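PDB 2YNQ: ESSB from Geobacillus thermodenitrificans, which is an integral membrane component of the type VII secretion system, represented here by its extracellular domain, which is largely helical. Local coordinates for residues Q6-L18 with V27-P40. Numbering follows the deposited sequence.
Sequences QPKQEAYIQSTEL and VITTLEDYAPEDMP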
loop_
_atom_site.group_PDB
_atom_site.type_symbol
_atom_site.label_atom_id
_atom_site.label_comp_id
_atom_site.label_asym_id
_atom_site.label_seq_id
_atom_site.Cartn_x
_atom_site.Cartn_y
_atom_site.Cartn_z
ATOM N N GLN D 6 -34.201 3.500 12.086
ATOM C CA GLN D 6 -32.942 3.355 12.794
ATOM C C GLN D 6 -31.860 2.838 11.813
ATOM O O GLN D 6 -31.344 1.734 11.983
ATOM C CB GLN D 6 -33.112 2.440 14.028
ATOM C CG GLN D 6 -34.067 2.969 15.150
ATOM C CD GLN D 6 -33.372 3.921 16.156
ATOM O OE1 GLN D 6 -33.482 3.737 17.366
ATOM N NE2 GLN D 6 -32.655 4.924 15.656
ATOM N N PRO D 7 -31.528 3.636 10.769
ATOM C CA PRO D 7 -30.574 3.154 9.749
ATOM C C PRO D 7 -29.176 2.831 10.284
ATOM O O PRO D 7 -28.521 1.911 9.794
ATOM C CB PRO D 7 -30.507 4.316 8.749
ATOM C CG PRO D 7 -30.957 5.511 9.513
ATOM C CD PRO D 7 -31.996 5.001 10.463
ATOM N N LYS D 8 -28.737 3.575 11.294
ATOM C CA LYS D 8 -27.450 3.343 11.942
ATOM C C LYS D 8 -27.431 1.972 12.619
ATOM O O LYS D 8 -26.584 1.124 12.311
ATOM C CB LYS D 8 -27.198 4.438 12.966
ATOM C CG LYS D 8 -26.032 4.194 13.879
ATOM C CD LYS D 8 -24.894 5.134 13.525
ATOM C CE LYS D 8 -24.416 5.855 14.770
ATOM N NZ LYS D 8 -24.028 7.245 14.461
ATOM N N GLN D 9 -28.384 1.781 13.532
ATOM C CA GLN D 9 -28.631 0.519 14.231
ATOM C C GLN D 9 -28.507 -0.668 13.281
ATOM O O GLN D 9 -27.810 -1.640 13.571
ATOM C CB GLN D 9 -30.032 0.576 14.880
ATOM C CG GLN D 9 -30.496 -0.650 15.668
ATOM C CD GLN D 9 -31.848 -0.424 16.396
ATOM O OE1 GLN D 9 -31.963 0.431 17.290
ATOM N NE2 GLN D 9 -32.864 -1.203 16.015
ATOM N N GLU D 10 -29.160 -0.560 12.131
ATOM C CA GLU D 10 -29.186 -1.610 11.102
ATOM C C GLU D 10 -27.833 -1.840 10.388
ATOM O O GLU D 10 -27.453 -2.987 10.124
ATOM C CB GLU D 10 -30.288 -1.339 10.070
ATOM C CG GLU D 10 -31.709 -1.418 10.637
ATOM C CD GLU D 10 -32.798 -1.033 9.616
ATOM O OE1 GLU D 10 -32.495 -0.325 8.612
ATOM O OE2 GLU D 10 -33.973 -1.424 9.827
ATOM N N ALA D 11 -27.117 -0.760 10.082
ATOM C CA ALA D 11 -25.808 -0.843 9.418
ATOM C C ALA D 11 -24.772 -1.544 10.290
ATOM O O ALA D 11 -23.946 -2.301 9.779
ATOM C CB ALA D 11 -25.308 0.551 9.011
ATOM N N TYR D 12 -24.837 -1.290 11.602
ATOM C CA TYR D 12 -24.016 -1.985 12.597
ATOM C C TYR D 12 -24.246 -3.494 12.614
ATOM O O TYR D 12 -23.290 -4.255 12.730
ATOM C CB TYR D 12 -24.260 -1.433 14.001
ATOM C CG TYR D 12 -23.772 -0.018 14.233
ATOM C CD1 TYR D 12 -22.964 0.637 13.299
ATOM C CD2 TYR D 12 -24.133 0.668 15.387
ATOM C CE1 TYR D 12 -22.530 1.935 13.515
ATOM C CE2 TYR D 12 -23.701 1.958 15.619
ATOM C CZ TYR D 12 -22.898 2.585 14.681
ATOM O OH TYR D 12 -22.467 3.867 14.922
ATOM N N ILE D 13 -25.508 -3.915 12.511
ATOM C CA ILE D 13 -25.840 -5.324 12.481
ATOM C C ILE D 13 -25.322 -5.872 11.161
ATOM O O ILE D 13 -24.675 -6.921 11.117
ATOM C CB ILE D 13 -27.375 -5.568 12.617
ATOM C CG1 ILE D 13 -27.892 -5.177 14.013
ATOM C CG2 ILE D 13 -27.764 -6.994 12.218
ATOM C CD1 ILE D 13 -27.223 -5.907 15.216
ATOM N N GLN D 14 -25.585 -5.137 10.092
ATOM C CA GLN D 14 -25.140 -5.549 8.767
ATOM C C GLN D 14 -23.607 -5.662 8.637
ATOM O O GLN D 14 -23.106 -6.625 8.057
ATOM C CB GLN D 14 -25.742 -4.635 7.702
ATOM C CG GLN D 14 -25.337 -4.968 6.280
ATOM C CD GLN D 14 -25.990 -4.017 5.267
ATOM O OE1 GLN D 14 -27.191 -3.696 5.383
ATOM N NE2 GLN D 14 -25.200 -3.545 4.283
ATOM N N SER D 15 -22.866 -4.713 9.203
ATOM C CA SER D 15 -21.408 -4.785 9.136
ATOM C C SER D 15 -20.858 -5.923 9.988
ATOM O O SER D 15 -19.812 -6.492 9.655
ATOM C CB SER D 15 -20.741 -3.449 9.500
ATOM O OG SER D 15 -20.848 -3.167 10.872
ATOM N N THR D 16 -21.561 -6.242 11.076
ATOM C CA THR D 16 -21.178 -7.334 11.926
ATOM C C THR D 16 -21.342 -8.624 11.135
ATOM O O THR D 16 -20.429 -9.455 11.108
ATOM C CB THR D 16 -22.018 -7.354 13.200
ATOM O OG1 THR D 16 -21.664 -6.222 13.993
ATOM C CG2 THR D 16 -21.769 -8.624 14.013
ATOM N N GLU D 17 -22.477 -8.777 10.458
ATOM C CA GLU D 17 -22.711 -9.963 9.657
ATOM C C GLU D 17 -21.639 -10.160 8.571
ATOM O O GLU D 17 -21.249 -11.286 8.262
ATOM C CB GLU D 17 -24.124 -9.932 9.057
ATOM C CG GLU D 17 -24.406 -11.041 8.053
ATOM C CD GLU D 17 -25.882 -11.151 7.654
ATOM O OE1 GLU D 17 -26.748 -10.472 8.263
ATOM O OE2 GLU D 17 -26.176 -11.935 6.734
ATOM N N LEU D 18 -21.185 -9.063 7.975
ATOM C CA LEU D 18 -20.198 -9.143 6.893
ATOM C C LEU D 18 -18.808 -9.374 7.468
ATOM O O LEU D 18 -18.052 -10.196 6.948
ATOM C CB LEU D 18 -20.234 -7.895 6.017
ATOM C CG LEU D 18 -21.554 -7.667 5.273
ATOM C CD1 LEU D 18 -21.638 -6.190 4.950
ATOM C CD2 LEU D 18 -21.689 -8.526 4.000
ATOM N N VAL D 27 -17.948 -4.442 4.467
ATOM C CA VAL D 27 -18.019 -3.758 5.749
ATOM C C VAL D 27 -17.764 -2.279 5.538
ATOM O O VAL D 27 -18.495 -1.441 6.061
ATOM C CB VAL D 27 -16.966 -4.295 6.746
ATOM C CG1 VAL D 27 -16.821 -3.364 7.943
ATOM C CG2 VAL D 27 -17.312 -5.707 7.191
ATOM N N ILE D 28 -16.729 -1.983 4.748
ATOM C CA ILE D 28 -16.297 -0.626 4.445
ATOM C C ILE D 28 -17.392 0.178 3.760
ATOM O O ILE D 28 -17.713 1.251 4.236
ATOM C CB ILE D 28 -14.967 -0.614 3.632
ATOM C CG1 ILE D 28 -13.803 -0.959 4.568
ATOM C CG2 ILE D 28 -14.722 0.744 2.922
ATOM C CD1 ILE D 28 -12.544 -1.478 3.863
ATOM N N THR D 29 -17.992 -0.345 2.686
ATOM C CA THR D 29 -19.064 0.386 2.023
ATOM C C THR D 29 -20.342 0.492 2.856
ATOM O O THR D 29 -21.075 1.479 2.758
ATOM C CB THR D 29 -19.375 -0.134 0.602
ATOM O OG1 THR D 29 -19.706 -1.506 0.672
ATOM C CG2 THR D 29 -18.161 0.028 -0.310
ATOM N N THR D 30 -20.591 -0.489 3.711
ATOM C CA THR D 30 -21.734 -0.402 4.628
ATOM C C THR D 30 -21.616 0.803 5.559
ATOM O O THR D 30 -22.609 1.450 5.878
ATOM C CB THR D 30 -21.895 -1.706 5.433
ATOM O OG1 THR D 30 -22.224 -2.753 4.520
ATOM C CG2 THR D 30 -23.004 -1.597 6.488
ATOM N N LEU D 31 -20.388 1.121 5.949
ATOM C CA LEU D 31 -20.167 2.083 6.998
ATOM C C LEU D 31 -19.659 3.410 6.498
ATOM O O LEU D 31 -19.416 4.305 7.297
ATOM C CB LEU D 31 -19.213 1.512 8.034
ATOM C CG LEU D 31 -19.816 0.399 8.872
ATOM C CD1 LEU D 31 -18.801 -0.150 9.846
ATOM C CD2 LEU D 31 -21.104 0.864 9.597
ATOM N N GLU D 32 -19.530 3.562 5.180
ATOM C CA GLU D 32 -18.836 4.710 4.615
ATOM C C GLU D 32 -19.470 6.072 4.931
ATOM O O GLU D 32 -18.754 7.056 5.072
ATOM C CB GLU D 32 -18.631 4.526 3.117
ATOM C CG GLU D 32 -19.900 4.635 2.301
ATOM C CD GLU D 32 -19.740 4.153 0.861
ATOM O OE1 GLU D 32 -18.586 3.869 0.434
ATOM O OE2 GLU D 32 -20.789 4.052 0.171
ATOM N N ASP D 33 -20.793 6.137 5.066
ATOM C CA ASP D 33 -21.452 7.412 5.356
ATOM C C ASP D 33 -21.464 7.777 6.832
ATOM O O ASP D 33 -22.088 8.769 7.219
ATOM C CB ASP D 33 -22.887 7.412 4.835
ATOM C CG ASP D 33 -22.958 7.297 3.323
ATOM O OD1 ASP D 33 -22.040 7.799 2.639
ATOM O OD2 ASP D 33 -23.935 6.695 2.816
ATOM N N TYR D 34 -20.786 6.979 7.648
ATOM C CA TYR D 34 -20.870 7.112 9.094
ATOM C C TYR D 34 -19.558 7.613 9.706
ATOM O O TYR D 34 -18.472 7.220 9.265
ATOM C CB TYR D 34 -21.282 5.774 9.733
ATOM C CG TYR D 34 -22.670 5.308 9.324
ATOM C CD1 TYR D 34 -23.802 5.911 9.851
ATOM C CD2 TYR D 34 -22.848 4.275 8.392
ATOM C CE1 TYR D 34 -25.062 5.503 9.470
ATOM C CE2 TYR D 34 -24.105 3.869 8.005
ATOM C CZ TYR D 34 -25.207 4.486 8.549
ATOM O OH TYR D 34 -26.473 4.102 8.207
ATOM N N ALA D 35 -19.684 8.458 10.732
ATOM C CA ALA D 35 -18.551 9.036 11.439
ATOM C C ALA D 35 -17.984 8.012 12.386
ATOM O O ALA D 35 -18.700 7.497 13.230
ATOM C CB ALA D 35 -18.966 10.278 12.206
ATOM N N PRO D 36 -16.685 7.720 12.262
ATOM C CA PRO D 36 -16.049 6.683 13.072
ATOM C C PRO D 36 -15.966 7.030 14.557
ATOM O O PRO D 36 -15.979 6.127 15.385
ATOM C CB PRO D 36 -14.640 6.573 12.461
ATOM C CG PRO D 36 -14.424 7.838 11.771
ATOM C CD PRO D 36 -15.755 8.292 11.271
ATOM N N GLU D 37 -15.895 8.317 14.883
ATOM C CA GLU D 37 -15.719 8.760 16.257
ATOM C C GLU D 37 -16.948 8.416 17.117
ATOM O O GLU D 37 -16.837 8.244 18.321
ATOM C CB GLU D 37 -15.398 10.266 16.321
ATOM C CG GLU D 37 -14.181 10.730 15.479
ATOM C CD GLU D 37 -14.483 10.838 13.964
ATOM O OE1 GLU D 37 -15.660 10.935 13.554
ATOM O OE2 GLU D 37 -13.534 10.821 13.151
ATOM N N ASP D 38 -18.118 8.304 16.498
ATOM C CA ASP D 38 -19.311 7.984 17.269
ATOM C C ASP D 38 -19.699 6.499 17.273
ATOM O O ASP D 38 -20.692 6.116 17.888
ATOM C CB ASP D 38 -20.515 8.835 16.847
ATOM C CG ASP D 38 -21.448 9.103 18.021
ATOM O OD1 ASP D 38 -20.928 9.648 19.034
ATOM O OD2 ASP D 38 -22.661 8.734 17.959
ATOM N N MET D 39 -18.922 5.673 16.589
ATOM C CA MET D 39 -19.217 4.259 16.522
ATOM C C MET D 39 -18.957 3.561 17.852
ATOM O O MET D 39 -18.024 3.924 18.569
ATOM C CB MET D 39 -18.364 3.625 15.434
ATOM C CG MET D 39 -18.914 3.820 14.054
ATOM S SD MET D 39 -17.747 3.287 12.800
ATOM C CE MET D 39 -18.615 3.846 11.330
ATOM N N PRO D 40 -19.763 2.546 18.189
ATOM C CA PRO D 40 -19.375 1.710 19.312
ATOM C C PRO D 40 -18.016 1.055 19.045
ATOM O O PRO D 40 -17.647 0.772 17.888
ATOM C CB PRO D 40 -20.472 0.654 19.342
ATOM C CG PRO D 40 -21.647 1.346 18.715
ATOM C CD PRO D 40 -21.039 2.115 17.607
#
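T30 fits as a knob into a hole formed by A11, Q14, S15 and L18, locking helix 7-18 against helix 27-31 in an antiparallel helical hairpin (174° between axes) at the N-terminal end of this extracellular domain. Its CG2 lies 3.5 Å from A11 O, while its OG1, hydrogen-bonded to D26 O, also accepts a weak, bent hydrogen bond from Q14 NE2 (3.1 Å). Apolar contacts continue on both sides of the knob: V27 CG2 meets L18 CB at 3.8 Å, and A11 CB touches Y34 CE2 at 3.7 Å. In the conformer given, K8 runs past Y34 in the opposite direction, its CD approaching the ring obliquely, 3.9 Å from CD1. Past the hairpin, the loop leading to helix 41-53 comes back against the Y12 ring through M39 and P40. With CG anti to its carbonyl carbon (chi1 -68°), this ring lies between hairpin and loop, L31 CD2 near its edge, M39 CG and P40 CD approaching obliquely, the latter 3.3 Å from Y12 CE2. Cutting Y12 back to alanine is likely to open a gap between L31, M39 and P40 and leave the loop less firmly tied to the first helix. The buried Y12 hydroxyl finds no polar partner in the model; its OH instead lies 3.6 Å from M39 CA.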